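Local coordinates for variable region-containing chitin-binding protein 3 (Branchiostoma floridae, PDB 1XT5) that probably binds chitin as a whole protein, this piece being its immunoglobulin V-type domain, akin to those of antigen receptors, at residues G20-P25 with V127-T132; P37-L42 with A87-P92; G82-A87 with P92-T97. All coordinates share one frame; numbering follows the deposited sequence. Where two conformers were deposited one is given.

Contact 1 of 3, residues G20-P25 with V127-T132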
loop_
_atom_site.group_PDB
_atom_site.type_symbol
_atom_site.label_atom_id
_atom_site.label_comp_id
_atom_site.label_asym_id
_atom_site.label_seq_id
_atom_site.Cartn_x
_atom_site.Cartn_y
_atom_site.Cartn_z
ATOM N N GLY A 20 14.497 12.568 -3.773
ATOM C CA GLY A 20 14.996 11.358 -3.171
ATOM C C GLY A 20 14.019 10.195 -3.313
ATOM O O GLY A 20 12.979 10.315 -3.944
ATOM N N THR A 21 14.406 9.058 -2.781
ATOM C CA THR A 21 13.665 7.829 -2.728
ATOM C C THR A 21 13.296 7.528 -1.282
ATOM O O THR A 21 14.129 7.674 -0.371
ATOM C CB THR A 21 14.447 6.686 -3.353
ATOM O OG1 THR A 21 14.673 6.987 -4.747
ATOM C CG2 THR A 21 13.716 5.351 -3.254
ATOM N N VAL A 22 12.055 7.130 -1.038
ATOM C CA VAL A 22 11.568 6.851 0.277
ATOM C C VAL A 22 10.781 5.550 0.280
ATOM O O VAL A 22 10.169 5.176 -0.710
ATOM C CB VAL A 22 10.712 8.023 0.828
ATOM C CG1 VAL A 22 9.430 8.174 0.011
ATOM C CG2 VAL A 22 10.465 8.001 2.302
ATOM N N GLU A 23 10.757 4.877 1.446
ATOM C CA GLU A 23 9.920 3.725 1.640
ATOM C C GLU A 23 8.919 3.945 2.801
ATOM O O GLU A 23 9.306 4.510 3.842
ATOM C CB GLU A 23 10.754 2.485 1.846
ATOM C CG GLU A 23 11.613 2.153 0.601
ATOM C CD GLU A 23 12.241 0.816 0.468
ATOM O OE1 GLU A 23 12.002 0.000 1.379
ATOM O OE2 GLU A 23 12.923 0.648 -0.551
ATOM N N LEU A 24 7.712 3.488 2.586
ATOM C CA LEU A 24 6.628 3.630 3.547
ATOM C C LEU A 24 6.266 2.203 3.994
ATOM O O LEU A 24 5.630 1.481 3.235
ATOM C CB LEU A 24 5.400 4.301 2.986
ATOM C CG LEU A 24 5.653 5.749 2.550
ATOM C CD1 LEU A 24 6.508 6.054 1.381
ATOM C CD2 LEU A 24 4.306 6.413 2.164
ATOM N N PRO A 25 6.737 1.744 5.163
ATOM C CA PRO A 25 6.517 0.353 5.539
ATOM C C PRO A 25 5.061 -0.012 5.749
ATOM O O PRO A 25 4.255 0.751 6.263
ATOM C CB PRO A 25 7.348 0.216 6.832
ATOM C CG PRO A 25 8.402 1.253 6.703
ATOM C CD PRO A 25 7.668 2.413 6.101
ATOM N N VAL A 127 0.508 6.319 6.611
ATOM C CA VAL A 127 1.873 6.760 6.845
ATOM C C VAL A 127 1.992 8.164 6.214
ATOM O O VAL A 127 1.708 8.321 5.038
ATOM C CB VAL A 127 2.892 5.813 6.196
ATOM C CG1 VAL A 127 4.298 6.231 6.562
ATOM C CG2 VAL A 127 2.651 4.370 6.636
ATOM N N VAL A 128 2.367 9.129 7.027
ATOM C CA VAL A 128 2.620 10.460 6.498
ATOM C C VAL A 128 3.964 10.541 5.858
ATOM O O VAL A 128 4.959 10.023 6.417
ATOM C CB VAL A 128 2.501 11.489 7.682
ATOM C CG1 VAL A 128 3.053 12.845 7.287
ATOM C CG2 VAL A 128 1.069 11.629 8.100
ATOM N N LEU A 129 4.028 11.184 4.724
ATOM C CA LEU A 129 5.278 11.508 4.051
ATOM C C LEU A 129 5.521 13.039 4.196
ATOM O O LEU A 129 4.717 13.814 3.721
ATOM C CB LEU A 129 5.219 11.159 2.591
ATOM C CG LEU A 129 6.490 11.521 1.780
ATOM C CD1 LEU A 129 7.720 10.874 2.376
ATOM C CD2 LEU A 129 6.238 11.161 0.320
ATOM N N LYS A 130 6.607 13.355 4.859
ATOM C CA LYS A 130 7.118 14.717 4.954
ATOM C C LYS A 130 8.199 14.904 3.932
ATOM O O LYS A 130 9.136 14.080 3.815
ATOM C CB LYS A 130 7.674 15.019 6.346
ATOM C CG LYS A 130 6.682 15.033 7.454
ATOM C CD LYS A 130 7.397 15.170 8.804
ATOM C CE LYS A 130 6.548 15.527 9.944
ATOM N NZ LYS A 130 7.256 15.578 11.259
ATOM N N VAL A 131 8.081 15.946 3.116
ATOM C CA VAL A 131 9.082 16.294 2.125
ATOM C C VAL A 131 9.863 17.466 2.683
ATOM O O VAL A 131 9.317 18.538 2.842
ATOM C CB VAL A 131 8.475 16.554 0.740
ATOM C CG1 VAL A 131 9.557 16.905 -0.267
ATOM C CG2 VAL A 131 7.634 15.371 0.287
ATOM N N THR A 132 11.140 17.255 2.990
ATOM C CA THR A 132 11.965 18.274 3.620
ATOM C C THR A 132 11.973 19.540 2.816
ATOM O O THR A 132 12.220 19.483 1.612
ATOM C CB THR A 132 13.405 17.749 3.769
ATOM O OG1 THR A 132 13.310 16.448 4.415
ATOM C CG2 THR A 132 14.310 18.657 4.570
#

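Contact 2 of 3, residues P37-L42 with A87-P92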
loop_
_atom_site.group_PDB
_atom_site.type_symbol
_atom_site.label_atom_id
_atom_site.label_comp_id
_atom_site.label_asym_id
_atom_site.label_seq_id
_atom_site.Cartn_x
_atom_site.Cartn_y
_atom_site.Cartn_z
ATOM N N PRO A 37 -4.961 -11.519 -1.036
ATOM C CA PRO A 37 -5.717 -10.270 -0.959
ATOM C C PRO A 37 -5.326 -9.327 -2.058
ATOM O O PRO A 37 -4.629 -9.688 -3.002
ATOM C CB PRO A 37 -5.388 -9.805 0.471
ATOM C CG PRO A 37 -3.951 -10.195 0.588
ATOM C CD PRO A 37 -3.838 -11.543 -0.067
ATOM N N VAL A 38 -5.805 -8.103 -1.960
ATOM C CA VAL A 38 -5.470 -7.025 -2.862
ATOM C C VAL A 38 -4.977 -5.827 -2.072
ATOM O O VAL A 38 -5.584 -5.438 -1.061
ATOM C CB VAL A 38 -6.627 -6.713 -3.812
ATOM C CG1 VAL A 38 -7.944 -6.472 -3.141
ATOM C CG2 VAL A 38 -6.228 -5.533 -4.704
ATOM N N ILE A 39 -3.830 -5.320 -2.522
ATOM C CA ILE A 39 -3.129 -4.223 -1.863
ATOM C C ILE A 39 -3.388 -2.961 -2.617
ATOM O O ILE A 39 -3.220 -2.921 -3.852
ATOM C CB ILE A 39 -1.584 -4.502 -1.878
ATOM C CG1 ILE A 39 -1.198 -5.669 -0.984
ATOM C CG2 ILE A 39 -0.766 -3.260 -1.569
ATOM C CD1 ILE A 39 -1.818 -7.024 -1.111
ATOM N N SER A 40 -3.761 -1.896 -1.915
ATOM C CA SER A 40 -3.894 -0.577 -2.484
ATOM C C SER A 40 -3.129 0.428 -1.628
ATOM O O SER A 40 -3.236 0.408 -0.408
ATOM C CB SER A 40 -5.363 -0.142 -2.514
ATOM O OG SER A 40 -6.172 -1.046 -3.215
ATOM N N TRP A 41 -2.353 1.278 -2.271
ATOM C CA TRP A 41 -1.802 2.482 -1.628
ATOM C C TRP A 41 -2.566 3.644 -2.214
ATOM O O TRP A 41 -2.684 3.798 -3.440
ATOM C CB TRP A 41 -0.317 2.602 -1.882
ATOM C CG TRP A 41 0.548 1.754 -1.027
ATOM C CD1 TRP A 41 1.042 0.505 -1.282
ATOM C CD2 TRP A 41 1.027 2.112 0.306
ATOM N NE1 TRP A 41 1.785 0.066 -0.215
ATOM C CE2 TRP A 41 1.814 1.029 0.741
ATOM C CE3 TRP A 41 0.878 3.250 1.108
ATOM C CZ2 TRP A 41 2.465 1.067 1.986
ATOM C CZ3 TRP A 41 1.516 3.277 2.328
ATOM C CH2 TRP A 41 2.316 2.204 2.761
ATOM N N LEU A 42 -3.119 4.472 -1.321
ATOM C CA LEU A 42 -4.069 5.504 -1.632
ATOM C C LEU A 42 -3.604 6.793 -0.951
ATOM O O LEU A 42 -3.408 6.761 0.271
ATOM C CB LEU A 42 -5.451 5.107 -1.132
ATOM C CG LEU A 42 -5.998 3.784 -1.671
ATOM C CD1 LEU A 42 -7.186 3.291 -0.862
ATOM C CD2 LEU A 42 -6.319 3.857 -3.138
ATOM N N ALA A 87 7.678 -4.180 -3.740
ATOM C CA ALA A 87 8.520 -5.335 -4.064
ATOM C C ALA A 87 7.907 -6.660 -3.622
ATOM O O ALA A 87 8.181 -7.691 -4.261
ATOM C CB ALA A 87 9.889 -5.193 -3.408
ATOM N N ASN A 88 7.168 -6.641 -2.540
ATOM C CA ASN A 88 6.666 -7.880 -1.931
ATOM C C ASN A 88 5.228 -7.654 -1.514
ATOM O O ASN A 88 4.962 -6.986 -0.519
ATOM C CB ASN A 88 7.523 -8.237 -0.712
ATOM C CG ASN A 88 7.105 -9.537 -0.071
ATOM O OD1 ASN A 88 6.118 -10.093 -0.278
ATOM N ND2 ASN A 88 7.889 -9.988 0.921
ATOM N N LEU A 89 4.263 -8.213 -2.282
ATOM C CA LEU A 89 2.880 -7.949 -1.947
ATOM C C LEU A 89 2.459 -8.526 -0.631
ATOM O O LEU A 89 1.481 -8.048 -0.023
ATOM C CB LEU A 89 1.972 -8.451 -3.083
ATOM C CG LEU A 89 2.024 -7.669 -4.377
ATOM C CD1 LEU A 89 1.347 -8.426 -5.492
ATOM C CD2 LEU A 89 1.416 -6.289 -4.236
ATOM N N ALA A 90 3.144 -9.542 -0.133
ATOM C CA ALA A 90 2.862 -10.122 1.174
ATOM C C ALA A 90 3.386 -9.246 2.302
ATOM O O ALA A 90 2.985 -9.497 3.470
ATOM C CB ALA A 90 3.477 -11.517 1.313
ATOM N N ALA A 91 4.201 -8.258 2.039
ATOM C CA ALA A 91 4.804 -7.351 3.038
ATOM C C ALA A 91 4.913 -6.002 2.328
ATOM O O ALA A 91 5.988 -5.577 1.899
ATOM C CB ALA A 91 6.157 -7.874 3.491
ATOM N N PRO A 92 3.760 -5.356 2.059
ATOM C CA PRO A 92 3.628 -4.399 0.967
ATOM C C PRO A 92 4.108 -2.984 1.225
ATOM O O PRO A 92 3.485 -1.994 0.784
ATOM C CB PRO A 92 2.119 -4.454 0.672
ATOM C CG PRO A 92 1.511 -4.709 2.036
ATOM C CD PRO A 92 2.447 -5.716 2.640
#

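Contact 3 of 3, residues G82-A87 with P92-T97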
loop_
_atom_site.group_PDB
_atom_site.type_symbol
_atom_site.label_atom_id
_atom_site.label_comp_id
_atom_site.label_asym_id
_atom_site.label_seq_id
_atom_site.Cartn_x
_atom_site.Cartn_y
_atom_site.Cartn_z
ATOM N N GLY A 82 5.349 4.907 -12.738
ATOM C CA GLY A 82 6.724 4.774 -12.891
ATOM C C GLY A 82 7.622 5.143 -11.743
ATOM O O GLY A 82 8.848 4.974 -11.837
ATOM N N ARG A 83 7.089 5.642 -10.665
ATOM C CA ARG A 83 7.809 6.015 -9.469
ATOM C C ARG A 83 7.447 5.206 -8.247
ATOM O O ARG A 83 8.245 5.147 -7.299
ATOM C CB ARG A 83 7.584 7.498 -9.107
ATOM C CG ARG A 83 7.957 8.421 -10.224
ATOM C CD ARG A 83 7.955 9.876 -9.850
ATOM N NE ARG A 83 6.720 10.446 -9.382
ATOM C CZ ARG A 83 6.372 10.857 -8.140
ATOM N NH1 ARG A 83 7.193 10.704 -7.129
ATOM N NH2 ARG A 83 5.200 11.399 -7.948
ATOM N N ALA A 84 6.311 4.547 -8.230
ATOM C CA ALA A 84 5.830 3.819 -7.086
ATOM C C ALA A 84 5.931 2.310 -7.360
ATOM O O ALA A 84 5.503 1.837 -8.419
ATOM C CB ALA A 84 4.374 4.197 -6.814
ATOM N N SER A 85 6.409 1.561 -6.382
ATOM C CA SER A 85 6.511 0.114 -6.532
ATOM C C SER A 85 6.312 -0.559 -5.177
ATOM O O SER A 85 6.571 0.047 -4.143
ATOM C CB SER A 85 7.852 -0.267 -7.180
ATOM O OG SER A 85 8.965 0.120 -6.398
ATOM N N VAL A 86 5.910 -1.817 -5.212
ATOM C CA VAL A 86 5.798 -2.677 -4.047
ATOM C C VAL A 86 6.530 -3.957 -4.373
ATOM O O VAL A 86 6.060 -4.750 -5.191
ATOM C CB VAL A 86 4.319 -2.912 -3.661
ATOM C CG1 VAL A 86 4.204 -3.905 -2.513
ATOM C CG2 VAL A 86 3.655 -1.612 -3.229
ATOM N N ALA A 87 7.678 -4.180 -3.740
ATOM C CA ALA A 87 8.520 -5.335 -4.064
ATOM C C ALA A 87 7.907 -6.660 -3.622
ATOM O O ALA A 87 8.181 -7.691 -4.261
ATOM C CB ALA A 87 9.889 -5.193 -3.408
ATOM N N PRO A 92 3.760 -5.356 2.059
ATOM C CA PRO A 92 3.628 -4.399 0.967
ATOM C C PRO A 92 4.108 -2.984 1.225
ATOM O O PRO A 92 3.485 -1.994 0.784
ATOM C CB PRO A 92 2.119 -4.454 0.672
ATOM C CG PRO A 92 1.511 -4.709 2.036
ATOM C CD PRO A 92 2.447 -5.716 2.640
ATOM N N THR A 93 5.301 -2.834 1.780
ATOM C CA THR A 93 5.992 -1.568 1.818
ATOM C C THR A 93 6.056 -0.945 0.444
ATOM O O THR A 93 6.404 -1.610 -0.545
ATOM C CB THR A 93 7.409 -1.814 2.348
ATOM O OG1 THR A 93 7.260 -2.287 3.669
ATOM C CG2 THR A 93 8.320 -0.608 2.242
ATOM N N LEU A 94 5.717 0.348 0.395
ATOM C CA LEU A 94 5.753 1.145 -0.819
ATOM C C LEU A 94 7.105 1.853 -0.952
ATOM O O LEU A 94 7.573 2.453 0.005
ATOM C CB LEU A 94 4.671 2.214 -0.721
ATOM C CG LEU A 94 4.590 3.214 -1.895
ATOM C CD1 LEU A 94 4.115 2.522 -3.156
ATOM C CD2 LEU A 94 3.658 4.355 -1.526
ATOM N N ARG A 95 7.679 1.793 -2.144
ATOM C CA ARG A 95 8.870 2.572 -2.512
ATOM C C ARG A 95 8.430 3.637 -3.509
ATOM O O ARG A 95 7.792 3.327 -4.522
ATOM C CB ARG A 95 9.918 1.658 -3.143
ATOM C CG ARG A 95 11.212 2.367 -3.514
ATOM C CD ARG A 95 12.249 1.385 -4.005
ATOM N NE ARG A 95 13.549 1.834 -4.429
ATOM C CZ ARG A 95 13.824 2.137 -5.693
ATOM N NH1 ARG A 95 12.941 2.116 -6.694
ATOM N NH2 ARG A 95 15.075 2.533 -5.943
ATOM N N LEU A 96 8.786 4.888 -3.234
ATOM C CA LEU A 96 8.492 6.024 -4.111
ATOM C C LEU A 96 9.779 6.688 -4.482
ATOM O O LEU A 96 10.573 7.104 -3.596
ATOM C CB LEU A 96 7.499 6.924 -3.410
ATOM C CG LEU A 96 6.963 8.033 -4.280
ATOM C CD1 LEU A 96 6.123 7.500 -5.438
ATOM C CD2 LEU A 96 6.169 9.002 -3.405
ATOM N N THR A 97 10.066 6.796 -5.782
ATOM C CA THR A 97 11.318 7.442 -6.251
ATOM C C THR A 97 11.004 8.858 -6.740
ATOM O O THR A 97 9.849 9.228 -6.978
ATOM C CB THR A 97 11.963 6.662 -7.391
ATOM O OG1 THR A 97 11.056 6.632 -8.481
ATOM C CG2 THR A 97 12.229 5.260 -6.985
HETATM O O HOH W 1 11.355 5.001 -10.595
HETATM O O HOH W 2 9.748 2.631 -6.837
HETATM O O HOH W 3 8.756 -2.000 -2.144
#

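Contact 1 of 3, residues G20-P25 with V127-T132
Leu129 reaches across to Val22 through a single methyl, and its side chain can be followed outward from strand 122-132. CB leaves the strand on the side of strand 22-31, and with CG anti to the backbone N (chi1 178°) the branch point is carried on into the gap between the two backbones. The contact itself falls to the tip: CD1 lies 4.0 Å from Val22 CG1 and also 4.0 Å from Val22 CG2, so it sits at the fork of the valine, the two side chains meeting at a slant. Val14 of strand 13-17 touches both residues, and Tyr107 closes on Leu129. Further along, Leu24 and Val127 make the second apolar pair, with Leu24 CB 4.2 Å from Val127 CG1. The other methyl, Val127 CG2, lies 4.0 Å from Pro25 O.

The closest CA atoms, those of Leu24 and Val127, are 6.6 Å apart, and the two segments share no backbone hydrogen bond; strand 22-31 pairs instead with strand 94-96, and strand 122-132 with strand 105-112. Alternate residues facing each other between two separately bonded sheets are the signature of the immunoglobulin beta-sandwich core.

Contact 2 of 3, residues P37-L42 with A87-P92
Trp41 and Pro92 are joined by the one hydrogen bond between residues 37-42 and 87-92. Indole NE1 lies 2.9 Å from Pro92 O, with an angle of 148° at the hydrogen; the oxygen lies at the ring's edge and in its plane, and the C=O...N angle of 173° puts the donor almost straight ahead of the oxygen. This bond satisfies the buried indole N-H. The ring gets there because CG is anti to the carbonyl carbon (chi1 -80°), which lets its nitrogen edge come nearer to the turn than CB does.

The rest of the tight part belongs to Ile39. Its CG2 methyl stands 3.8 Å from Pro92 CB, while CG1 lies 3.9 Å from Pro92 CB, so the proline ring carbon rests at the branch of a side chain that crosses it at about a right angle. Ile39 CD1 then runs on to Leu89 O at 3.6 Å.

Packing slackens at the Leu89 side chain, whose CD2 is 4.2 Å from Ile39 CB and which also leans on Tyr58. Beyond it, Ala90 and Ala91 turn their methyls away from the strand, and this partly exposed side is held by the turn itself: Ala91 N bonds Asn88 O at 3.0 Å, closing a type I beta turn, and Asn88 OD1 receives a weak bond from Ala90 N.

Trp41 also touches Cys26 and Cys109, which form the intersheet disulfide. A core tryptophan of strand C packed on that bridge is the classic immunoglobulin pin region, here tied to the turn between strands D and E.

Contact 3 of 3, residues G82-A87 with P92-T97
Arg83 lies obliquely across Thr97, its aliphatic part passing the threonine before the guanidinium comes back to the main chain. The bend at chi3 (-60°) brings NH1 to Thr97 O at 3.0 Å, with an N-H...O angle of 163° and the oxygen in the guanidinium plane. The same NH1 forms a salt bridge with Asp103, and NH2 is held by Asp79 O, so several acceptors fix the rotation of the group. An arginine just before strand D, paired with an aspartate just before strand F, is a hallmark of V-type immunoglobulin domains.

Strands 84-86 and 94-96, which form the antiparallel D-E hairpin, run at 154° to each other. Ser85 and Arg95 are its hydrogen-bonded pair, exchanging two backbone bonds, and both side chains stand on the outer face. Arg95 is extended from CG to NE; at its root, Arg95 CB lies 3.7 Å from Ser85 OG. One water joins the polar ends: it lies 2.7 Å from Ser85 OG, accepts from Arg95 NH1 and donates to Arg83 O.

On the inner face the Ala84 methyl is met by a leucine tip, with Leu94 CD1 4.0 Å from Ala84 CB; Leu96 CD1 comes equally near in one of its two conformers. Toward the turn Val86 CG1, anti to its own amide nitrogen, comes to 3.8 Å from Pro92 CB. Where the strands part, a further water accepts from Ala87 N at 2.9 Å and donates to Thr93 O.

From the N terminus, the chain first passes residues 20-25 in strand 22-31, whose partner in contact 1 arrives only with strand 122-132; that contact therefore closes a loop of nearly the whole domain, across the two sheets. Contacts 2 and 3 both fall within this span. Residues 37-42 follow in the other sheet and wait for the turn 87-92, but 82-87 comes first, so contacts 2 and 3 cross and share Ala87 and Pro92. Contact 3 closes the short hairpin within one sheet, and contact 2 ties its turn to the opposite sheet. Strands 22-31 and 94-96 join contacts 1 and 3 side by side, while Trp41 packs against both Leu24 and Leu94.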